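Local coordinates for periplasmic solute binding protein (Candidatus Liberibacter asiaticus str. psy62, PDB 6IXI) that binds zinc or manganese between two lobes and probably hands the metal to a membrane transporter, as periplasmic solute-binding proteins of the ZnuA family do, at residues A[220-225]-A[243-248]; A[169-174]-A[187-192]; A[105-110]-A[175-180]. All coordinates share one frame; numbering follows the deposited sequence.

Contact 1: A[220-225]-A[243-248]; sequences SESTNS and VLYVDS. With CD (cadmium ion), chain B; SO4 (sulfate ion), chain M.
S222 turns its OG between its own backbone N and carbonyl carbon (chi1 69°), which brings OG to 3.6 Å from Y245 CD2 and within 2.7 Å of a water; this happens where two parallel strands of a beta-alpha-beta unit, 217-221 and 239-244 joined by helix 227-236, run out toward the metal site. S222 CB lies over one face of the Y245 ring in a CH-pi contact, 3.9 Å from the ring centroid and 20° off the normal. At the ring edge Y245 OH donates to O3 of a sulfate, probably from the crystallisation liquor and also bonded to the backbone N of K251. The last rungs of the strands pair S220 with V243 and E221 with L244. L244 N donates to S220 O at 2.8 Å, nearly straight and in the carbonyl plane, and V243 CG1 packs on the backbone between E221 and S222. On the other face of this strand pair the E221 side chain lies beside L244 and crosses V246, its CG 4.1 Å from V246 CG2.

Beyond the strands, a type I turn from E221 to N224 folds back on itself: E221 N donates to N224 OD1, and N224 ND2 returns a bond to E221 OE1 at 2.8 Å, from above the carboxylate plane. The same carboxylate also accepts the backbone N atoms of S171 and E172, so several donors fix its rotation and probably favour its charged form. The two segments part here and water bridges them. The water at S222 OG accepts from D247 N; a second accepts from T223 OG1 and donates to D247 OD2, a second-shell link to a metal ligand. D247 grips the cadmium ion with both carboxylate oxygens, OD1 and OD2 each 2.3 Å from the metal.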
loop_
_atom_site.group_PDB
_atom_site.type_symbol
_atom_site.label_atom_id
_atom_site.label_comp_id
_atom_site.label_asym_id
_atom_site.label_seq_id
_atom_site.Cartn_x
_atom_site.Cartn_y
_atom_site.Cartn_z
ATOM N N SER A 220 6.264 5.559 12.889
ATOM C CA SER A 220 6.865 5.951 11.632
ATOM C C SER A 220 6.893 4.730 10.714
ATOM O O SER A 220 6.400 3.654 11.078
ATOM C CB SER A 220 8.243 6.536 11.832
ATOM O OG SER A 220 9.166 5.516 12.177
ATOM N N GLU A 221 7.485 4.897 9.526
ATOM C CA GLU A 221 7.392 3.845 8.531
ATOM C C GLU A 221 8.768 3.534 7.943
ATOM O O GLU A 221 9.757 4.206 8.246
ATOM C CB GLU A 221 6.313 4.192 7.503
ATOM C CG GLU A 221 4.949 4.455 8.116
ATOM C CD GLU A 221 4.685 5.913 8.480
ATOM O OE1 GLU A 221 4.926 6.799 7.625
ATOM O OE2 GLU A 221 4.261 6.164 9.628
ATOM N N SER A 222 8.822 2.493 7.097
ATOM C CA SER A 222 10.086 1.835 6.813
ATOM C C SER A 222 10.912 2.662 5.828
ATOM O O SER A 222 12.097 2.423 5.690
ATOM C CB SER A 222 9.882 0.435 6.317
ATOM O OG SER A 222 9.289 0.431 5.023
ATOM N N THR A 223 10.297 3.633 5.146
ATOM C CA THR A 223 11.050 4.425 4.185
ATOM C C THR A 223 11.094 5.905 4.574
ATOM O O THR A 223 11.356 6.747 3.722
ATOM C CB THR A 223 10.500 4.289 2.757
ATOM O OG1 THR A 223 9.227 4.933 2.720
ATOM C CG2 THR A 223 10.399 2.866 2.252
ATOM N N ASN A 224 10.851 6.248 5.843
ATOM C CA ASN A 224 10.986 7.649 6.223
ATOM C C ASN A 224 11.675 7.729 7.581
ATOM O O ASN A 224 11.946 6.699 8.196
ATOM C CB ASN A 224 9.645 8.394 6.193
ATOM C CG ASN A 224 8.588 7.728 7.052
ATOM O OD1 ASN A 224 8.914 7.063 8.037
ATOM N ND2 ASN A 224 7.321 7.892 6.681
ATOM N N SER A 225 11.912 8.957 8.056
ATOM C CA SER A 225 12.603 9.160 9.317
ATOM C C SER A 225 11.666 8.917 10.494
ATOM O O SER A 225 10.492 9.290 10.468
ATOM C CB SER A 225 13.205 10.546 9.392
ATOM O OG SER A 225 13.641 10.809 10.715
ATOM N N VAL A 243 8.170 0.991 13.796
ATOM C CA VAL A 243 8.143 1.155 12.351
ATOM C C VAL A 243 7.090 0.244 11.706
ATOM O O VAL A 243 7.055 -0.961 11.966
ATOM C CB VAL A 243 9.542 0.921 11.755
ATOM C CG1 VAL A 243 9.491 0.926 10.241
ATOM C CG2 VAL A 243 10.531 1.986 12.232
ATOM N N LEU A 244 6.260 0.826 10.830
ATOM C CA LEU A 244 5.352 0.058 9.983
ATOM C C LEU A 244 5.900 -0.068 8.564
ATOM O O LEU A 244 6.714 0.744 8.125
ATOM C CB LEU A 244 3.953 0.689 9.964
ATOM C CG LEU A 244 3.353 1.060 11.321
ATOM C CD1 LEU A 244 2.052 1.854 11.144
ATOM C CD2 LEU A 244 3.103 -0.185 12.160
ATOM N N TYR A 245 5.442 -1.116 7.865
ATOM C CA TYR A 245 5.730 -1.319 6.454
ATOM C C TYR A 245 4.484 -1.011 5.651
ATOM O O TYR A 245 3.434 -1.631 5.861
ATOM C CB TYR A 245 6.168 -2.758 6.170
ATOM C CG TYR A 245 7.578 -3.024 6.630
ATOM C CD1 TYR A 245 7.863 -3.235 7.975
ATOM C CD2 TYR A 245 8.625 -3.013 5.720
ATOM C CE1 TYR A 245 9.165 -3.453 8.401
ATOM C CE2 TYR A 245 9.926 -3.238 6.133
ATOM C CZ TYR A 245 10.196 -3.453 7.473
ATOM O OH TYR A 245 11.490 -3.673 7.847
ATOM N N VAL A 246 4.627 -0.036 4.742
ATOM C CA VAL A 246 3.494 0.424 3.956
ATOM C C VAL A 246 3.895 0.646 2.495
ATOM O O VAL A 246 3.122 0.313 1.603
ATOM C CB VAL A 246 2.803 1.666 4.573
ATOM C CG1 VAL A 246 2.379 1.421 6.011
ATOM C CG2 VAL A 246 3.682 2.905 4.500
ATOM N N ASP A 247 5.067 1.239 2.248
ATOM C CA ASP A 247 5.358 1.786 0.926
ATOM C C ASP A 247 6.050 0.782 0.016
ATOM O O ASP A 247 6.147 0.991 -1.188
ATOM C CB ASP A 247 6.187 3.069 1.015
ATOM C CG ASP A 247 5.304 4.304 1.028
ATOM O OD1 ASP A 247 4.081 4.136 0.865
ATOM O OD2 ASP A 247 5.839 5.423 1.213
ATOM N N SER A 248 6.575 -0.295 0.605
ATOM C CA SER A 248 7.428 -1.195 -0.137
ATOM C C SER A 248 7.449 -2.517 0.603
ATOM O O SER A 248 7.404 -2.517 1.827
ATOM C CB SER A 248 8.836 -0.614 -0.186
ATOM O OG SER A 248 9.725 -1.513 -0.835
HETATM CD CD CD B . 3.761 6.401 0.886
HETATM S S SO4 M . 14.085 -4.008 4.942
HETATM O O1 SO4 M . 15.467 -3.607 4.907
HETATM O O2 SO4 M . 13.645 -4.297 3.601
HETATM O O3 SO4 M . 13.283 -2.938 5.484
HETATM O O4 SO4 M . 13.959 -5.185 5.774
HETATM O O HOH W 1 7.016 1.615 4.338
HETATM O O HOH W 2 8.696 6.647 0.271
#

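Contact 2: A[169-174]-A[187-192]; sequences VTSEGC and LYLWPI. With CD (cadmium ion), chain B; ACT (acetate ion), chain T.
The Y188 ring is sandwiched between G173 CA on one face and an acetate oxygen over the centre of the other, with W190 N in plane at its edge; the W190 indole takes S171 O and the backbone of E172 on one face. Both aromatics belong to the end of a parallel beta-alpha-beta unit, in which strands 167-170 and 185-188 are joined by helix 176-182. G173 CA sits 3.6 Å from the Y188 ring centroid, an intimate CH-pi contact that the lack of a side chain at G173 permits. Y188 swings CG between its backbone N and carbonyl carbon (chi1 44°), carrying the ring beneath the 172-173 bend, while its own N donates to acetate OXT, the acetate being probably a crystallisation component.

Strand pairing begins with T170 N donating to L187 O at 3.0 Å, and V169 and L187 lie side by side, CG2 of V169 against CB of L187. At the corner S171 O takes two backbone donors: L189 N, 2.8 Å away and on a lone pair, and W190 N, tilted from the carbonyl plane. G173 N makes a weak bond to W190 O and also reaches P191 O, from above its carbonyl plane. T170 OG1 donates to E172 O at 2.6 Å, nearly along the C=O axis, tying T170 to the carbonyl two residues on, across the corner at S171.

E172 runs extended, CG anti to its backbone N (chi1 -164°), past P191 O and I192 into the metal site. N193 N donates to its OE2, and both its oxygens bind the cadmium ion, OE1 at 2.4 Å and OE2 at 2.2 Å.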
loop_
_atom_site.group_PDB
_atom_site.type_symbol
_atom_site.label_atom_id
_atom_site.label_comp_id
_atom_site.label_asym_id
_atom_site.label_seq_id
_atom_site.Cartn_x
_atom_site.Cartn_y
_atom_site.Cartn_z
ATOM N N VAL A 169 -2.242 6.840 14.288
ATOM C CA VAL A 169 -1.375 8.002 14.160
ATOM C C VAL A 169 -0.011 7.596 13.609
ATOM O O VAL A 169 0.710 6.805 14.212
ATOM C CB VAL A 169 -1.254 8.804 15.473
ATOM C CG1 VAL A 169 -0.404 10.052 15.263
ATOM C CG2 VAL A 169 -2.638 9.208 15.968
ATOM N N THR A 170 0.333 8.175 12.451
ATOM C CA THR A 170 1.514 7.774 11.711
ATOM C C THR A 170 2.265 9.019 11.238
ATOM O O THR A 170 1.839 10.152 11.473
ATOM C CB THR A 170 1.153 6.819 10.562
ATOM O OG1 THR A 170 0.278 7.502 9.668
ATOM C CG2 THR A 170 0.493 5.540 11.035
ATOM N N SER A 171 3.401 8.787 10.578
ATOM C CA SER A 171 4.197 9.877 10.061
ATOM C C SER A 171 3.653 10.313 8.694
ATOM O O SER A 171 3.056 11.388 8.592
ATOM C CB SER A 171 5.664 9.500 10.104
ATOM O OG SER A 171 6.010 9.124 11.448
ATOM N N GLU A 172 3.800 9.468 7.661
ATOM C CA GLU A 172 3.081 9.677 6.407
ATOM C C GLU A 172 1.616 9.301 6.629
ATOM O O GLU A 172 1.319 8.510 7.529
ATOM C CB GLU A 172 3.658 8.770 5.316
ATOM C CG GLU A 172 3.253 9.153 3.893
ATOM C CD GLU A 172 3.563 8.111 2.829
ATOM O OE1 GLU A 172 3.716 6.913 3.193
ATOM O OE2 GLU A 172 3.626 8.483 1.634
ATOM N N GLY A 173 0.698 9.878 5.837
ATOM C CA GLY A 173 -0.718 9.518 5.940
ATOM C C GLY A 173 -1.005 8.224 5.167
ATOM O O GLY A 173 -1.801 8.219 4.237
ATOM N N CYS A 174 -0.328 7.132 5.561
ATOM C CA CYS A 174 -0.330 5.869 4.845
ATOM C C CYS A 174 -1.490 4.956 5.273
ATOM O O CYS A 174 -1.661 3.888 4.683
ATOM C CB CYS A 174 0.990 5.130 5.074
ATOM S SG CYS A 174 1.453 4.976 6.829
ATOM N N LEU A 187 -4.468 10.297 12.063
ATOM C CA LEU A 187 -3.718 11.534 12.209
ATOM C C LEU A 187 -2.338 11.228 11.659
ATOM O O LEU A 187 -1.874 10.097 11.836
ATOM C CB LEU A 187 -3.560 11.791 13.703
ATOM C CG LEU A 187 -4.272 12.997 14.288
ATOM C CD1 LEU A 187 -3.771 13.172 15.714
ATOM C CD2 LEU A 187 -3.971 14.244 13.472
ATOM N N TYR A 188 -1.680 12.229 11.062
ATOM C CA TYR A 188 -0.351 12.013 10.517
ATOM C C TYR A 188 0.369 13.343 10.357
ATOM O O TYR A 188 -0.257 14.391 10.463
ATOM C CB TYR A 188 -0.422 11.309 9.156
ATOM C CG TYR A 188 -1.474 11.844 8.219
ATOM C CD1 TYR A 188 -1.183 12.835 7.295
ATOM C CD2 TYR A 188 -2.773 11.351 8.261
ATOM C CE1 TYR A 188 -2.150 13.306 6.421
ATOM C CE2 TYR A 188 -3.751 11.806 7.394
ATOM C CZ TYR A 188 -3.435 12.785 6.472
ATOM O OH TYR A 188 -4.402 13.219 5.622
ATOM N N LEU A 189 1.675 13.263 10.059
ATOM C CA LEU A 189 2.533 14.433 10.020
ATOM C C LEU A 189 2.606 15.032 8.609
ATOM O O LEU A 189 2.706 16.247 8.492
ATOM C CB LEU A 189 3.911 14.066 10.584
ATOM C CG LEU A 189 3.885 13.468 11.992
ATOM C CD1 LEU A 189 5.285 13.285 12.546
ATOM C CD2 LEU A 189 3.038 14.319 12.925
ATOM N N TRP A 190 2.537 14.199 7.557
ATOM C CA TRP A 190 2.504 14.669 6.175
ATOM C C TRP A 190 1.775 13.660 5.282
ATOM O O TRP A 190 1.871 12.451 5.510
ATOM C CB TRP A 190 3.921 14.916 5.642
ATOM C CG TRP A 190 4.824 13.724 5.751
ATOM C CD1 TRP A 190 4.989 12.707 4.847
ATOM C CD2 TRP A 190 5.723 13.443 6.838
ATOM N NE1 TRP A 190 5.912 11.804 5.307
ATOM C CE2 TRP A 190 6.386 12.234 6.522
ATOM C CE3 TRP A 190 6.026 14.100 8.038
ATOM C CZ2 TRP A 190 7.330 11.667 7.377
ATOM C CZ3 TRP A 190 6.971 13.546 8.875
ATOM C CH2 TRP A 190 7.598 12.341 8.551
ATOM N N PRO A 191 1.058 14.108 4.222
ATOM C CA PRO A 191 0.257 13.199 3.392
ATOM C C PRO A 191 1.092 12.150 2.669
ATOM O O PRO A 191 0.771 10.964 2.733
ATOM C CB PRO A 191 -0.467 14.139 2.416
ATOM C CG PRO A 191 -0.483 15.469 3.156
ATOM C CD PRO A 191 0.873 15.520 3.835
ATOM N N ILE A 192 2.186 12.589 2.033
ATOM C CA ILE A 192 2.956 11.736 1.155
ATOM C C ILE A 192 4.447 11.988 1.388
ATOM O O ILE A 192 4.875 13.140 1.433
ATOM C CB ILE A 192 2.535 11.952 -0.317
ATOM C CG1 ILE A 192 1.103 11.461 -0.550
ATOM C CG2 ILE A 192 3.511 11.255 -1.250
ATOM C CD1 ILE A 192 0.502 11.858 -1.885
HETATM CD CD CD B . 3.761 6.401 0.886
HETATM C C ACT T . -4.451 15.031 9.698
HETATM O O ACT T . -4.317 16.102 9.073
HETATM O OXT ACT T . -3.497 14.406 10.202
HETATM C CH3 ACT T . -5.871 14.456 9.864
#

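Contact 3: A[105-110]-A[175-180]; sequences PHAWMS and LVYLAE. With CD (cadmium ion), chain B.
The loop that carries the metal ligand H106 packs on the first turn of helix 176-182, in the buried middle of the chain. Y177 does most of the touching. Its ring lies under A107, whose CA stands 3.7 Å from the ring centroid and 19° off the normal, a CH-pi contact over the face; A107 CB adds a looser touch at Y177 CE2. Y177 CG is anti to the carbonyl carbon (chi1 -63°), which turns the ring toward the loop and places CD1 3.3 Å from H106 O. The phenol end is held from outside this pair of segments, its OH bonding to N104 O and I91 N.

A water joins the two backbones. It donates to H106 O at 2.8 Å and accepts from Y177 N at 2.9 Å, using a helix-start N-H, and it lies in the plane of the Y177 ring at its edge. Farther along, M109 O comes against L178, 3.1 Å from its CB, while the bent M109 side chain sends CE across to L175 CD2 at 4.2 Å. S110 sets its CB near Y177 O and turns its OG to N113 N, capping helix 111-128, and to D181.

H106 itself points its imidazole away from the helix. Its ND1 is bonded to N104 OD1 and its NE2 binds the cadmium ion at 2.2 Å; together the two hold the ring's rotation, while P105 CG lies over one ring face. A type I turn from H106 to M109 shapes this ligand loop, which meets the N-terminal end of a helix beside the metal site of a family 9 solute-binding protein.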
loop_
_atom_site.group_PDB
_atom_site.type_symbol
_atom_site.label_atom_id
_atom_site.label_comp_id
_atom_site.label_asym_id
_atom_site.label_seq_id
_atom_site.Cartn_x
_atom_site.Cartn_y
_atom_site.Cartn_z
ATOM N N PRO A 105 -2.611 7.951 -2.202
ATOM C CA PRO A 105 -2.452 6.720 -2.978
ATOM C C PRO A 105 -2.532 5.379 -2.239
ATOM O O PRO A 105 -2.578 4.337 -2.891
ATOM C CB PRO A 105 -1.048 6.888 -3.559
ATOM C CG PRO A 105 -0.308 7.670 -2.491
ATOM C CD PRO A 105 -1.333 8.552 -1.817
ATOM N N HIS A 106 -2.554 5.392 -0.896
ATOM C CA HIS A 106 -2.218 4.211 -0.101
ATOM C C HIS A 106 -3.412 3.254 0.035
ATOM O O HIS A 106 -3.702 2.773 1.136
ATOM C CB HIS A 106 -1.612 4.674 1.254
ATOM C CG HIS A 106 -0.401 5.550 1.110
ATOM N ND1 HIS A 106 -0.481 6.940 1.189
ATOM C CD2 HIS A 106 0.908 5.259 0.882
ATOM C CE1 HIS A 106 0.733 7.459 1.047
ATOM N NE2 HIS A 106 1.601 6.454 0.828
ATOM N N ALA A 107 -4.099 2.942 -1.077
ATOM C CA ALA A 107 -5.373 2.230 -0.999
ATOM C C ALA A 107 -5.183 0.772 -0.570
ATOM O O ALA A 107 -6.131 0.151 -0.101
ATOM C CB ALA A 107 -6.106 2.290 -2.325
ATOM N N TRP A 108 -3.975 0.223 -0.767
ATOM C CA TRP A 108 -3.698 -1.189 -0.539
ATOM C C TRP A 108 -3.555 -1.507 0.962
ATOM O O TRP A 108 -3.447 -2.674 1.353
ATOM C CB TRP A 108 -2.410 -1.567 -1.287
ATOM C CG TRP A 108 -1.210 -0.843 -0.746
ATOM C CD1 TRP A 108 -0.514 -1.162 0.386
ATOM C CD2 TRP A 108 -0.611 0.370 -1.257
ATOM N NE1 TRP A 108 0.497 -0.253 0.593
ATOM C CE2 TRP A 108 0.470 0.691 -0.400
ATOM C CE3 TRP A 108 -0.854 1.196 -2.366
ATOM C CZ2 TRP A 108 1.303 1.791 -0.626
ATOM C CZ3 TRP A 108 -0.041 2.292 -2.592
ATOM C CH2 TRP A 108 1.030 2.577 -1.731
ATOM N N MET A 109 -3.509 -0.477 1.820
ATOM C CA MET A 109 -3.458 -0.735 3.256
ATOM C C MET A 109 -4.893 -0.903 3.767
ATOM O O MET A 109 -5.434 -0.019 4.429
ATOM C CB MET A 109 -2.812 0.428 4.022
ATOM C CG MET A 109 -1.327 0.635 3.771
ATOM S SD MET A 109 -0.344 -0.884 3.855
ATOM C CE MET A 109 -0.530 -1.300 5.593
ATOM N N SER A 110 -5.528 -2.025 3.435
ATOM C CA SER A 110 -6.954 -2.222 3.686
ATOM C C SER A 110 -7.325 -3.640 3.290
ATOM O O SER A 110 -6.858 -4.138 2.263
ATOM C CB SER A 110 -7.790 -1.231 2.934
ATOM O OG SER A 110 -9.057 -1.762 2.568
ATOM N N LEU A 175 -2.291 5.353 6.270
ATOM C CA LEU A 175 -3.244 4.415 6.870
ATOM C C LEU A 175 -4.682 4.920 6.712
ATOM O O LEU A 175 -5.624 4.342 7.270
ATOM C CB LEU A 175 -2.889 4.176 8.348
ATOM C CG LEU A 175 -1.641 3.335 8.639
ATOM C CD1 LEU A 175 -1.623 2.903 10.110
ATOM C CD2 LEU A 175 -1.590 2.116 7.728
ATOM N N VAL A 176 -4.876 5.957 5.887
ATOM C CA VAL A 176 -6.198 6.554 5.764
ATOM C C VAL A 176 -7.217 5.535 5.229
ATOM O O VAL A 176 -8.378 5.551 5.643
ATOM C CB VAL A 176 -6.174 7.890 4.977
ATOM C CG1 VAL A 176 -5.311 8.932 5.681
ATOM C CG2 VAL A 176 -5.720 7.726 3.524
ATOM N N TYR A 177 -6.792 4.624 4.334
ATOM C CA TYR A 177 -7.719 3.617 3.833
ATOM C C TYR A 177 -7.937 2.495 4.846
ATOM O O TYR A 177 -9.053 1.970 4.947
ATOM C CB TYR A 177 -7.333 3.082 2.455
ATOM C CG TYR A 177 -7.355 4.121 1.363
ATOM C CD1 TYR A 177 -6.238 4.917 1.122
ATOM C CD2 TYR A 177 -8.465 4.278 0.538
ATOM C CE1 TYR A 177 -6.227 5.858 0.100
ATOM C CE2 TYR A 177 -8.464 5.216 -0.491
ATOM C CZ TYR A 177 -7.345 6.005 -0.710
ATOM O OH TYR A 177 -7.345 6.946 -1.697
ATOM N N LEU A 178 -6.909 2.166 5.625
ATOM C CA LEU A 178 -7.112 1.223 6.725
ATOM C C LEU A 178 -8.129 1.769 7.736
ATOM O O LEU A 178 -9.004 1.031 8.190
ATOM C CB LEU A 178 -5.776 0.884 7.387
ATOM C CG LEU A 178 -5.830 -0.310 8.350
ATOM C CD1 LEU A 178 -6.099 -1.607 7.590
ATOM C CD2 LEU A 178 -4.542 -0.417 9.158
ATOM N N ALA A 179 -7.972 3.054 8.106
ATOM C CA ALA A 179 -8.856 3.763 9.022
ATOM C C ALA A 179 -10.306 3.690 8.543
ATOM O O ALA A 179 -11.201 3.351 9.310
ATOM C CB ALA A 179 -8.426 5.211 9.160
ATOM N N GLU A 180 -10.525 4.028 7.274
ATOM C CA GLU A 180 -11.836 3.943 6.653
ATOM C C GLU A 180 -12.363 2.500 6.703
ATOM O O GLU A 180 -13.543 2.275 6.968
ATOM C CB GLU A 180 -11.746 4.545 5.250
ATOM C CG GLU A 180 -13.095 4.830 4.599
ATOM C CD GLU A 180 -13.735 3.661 3.861
ATOM O OE1 GLU A 180 -13.010 2.706 3.508
ATOM O OE2 GLU A 180 -14.966 3.693 3.647
HETATM CD CD CD B . 3.761 6.401 0.886
HETATM O O HOH W 3 -4.152 3.637 3.717
#

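The three contacts surround one cadmium ion, to which contact 1 gives D247, contact 2 E172 and contact 3 H106; H39 completes the protein ligands. Contacts 1 and 2 have centres about 11 Å apart, as do contacts 2 and 3, while the centres of contacts 1 and 3 are about 14 Å apart. Along the chain, contacts 2 and 3 interleave, because 175-180 forms part of the connection between 169-174 and 187-192; contact 1 follows both. Two successive beta-alpha-beta units thus present acidic ligands from loops just past strands 167-170 and 239-244, and the 105-110 loop, after strand 80-83, brings a histidine to meet them, consistent with a metal held between two lobes.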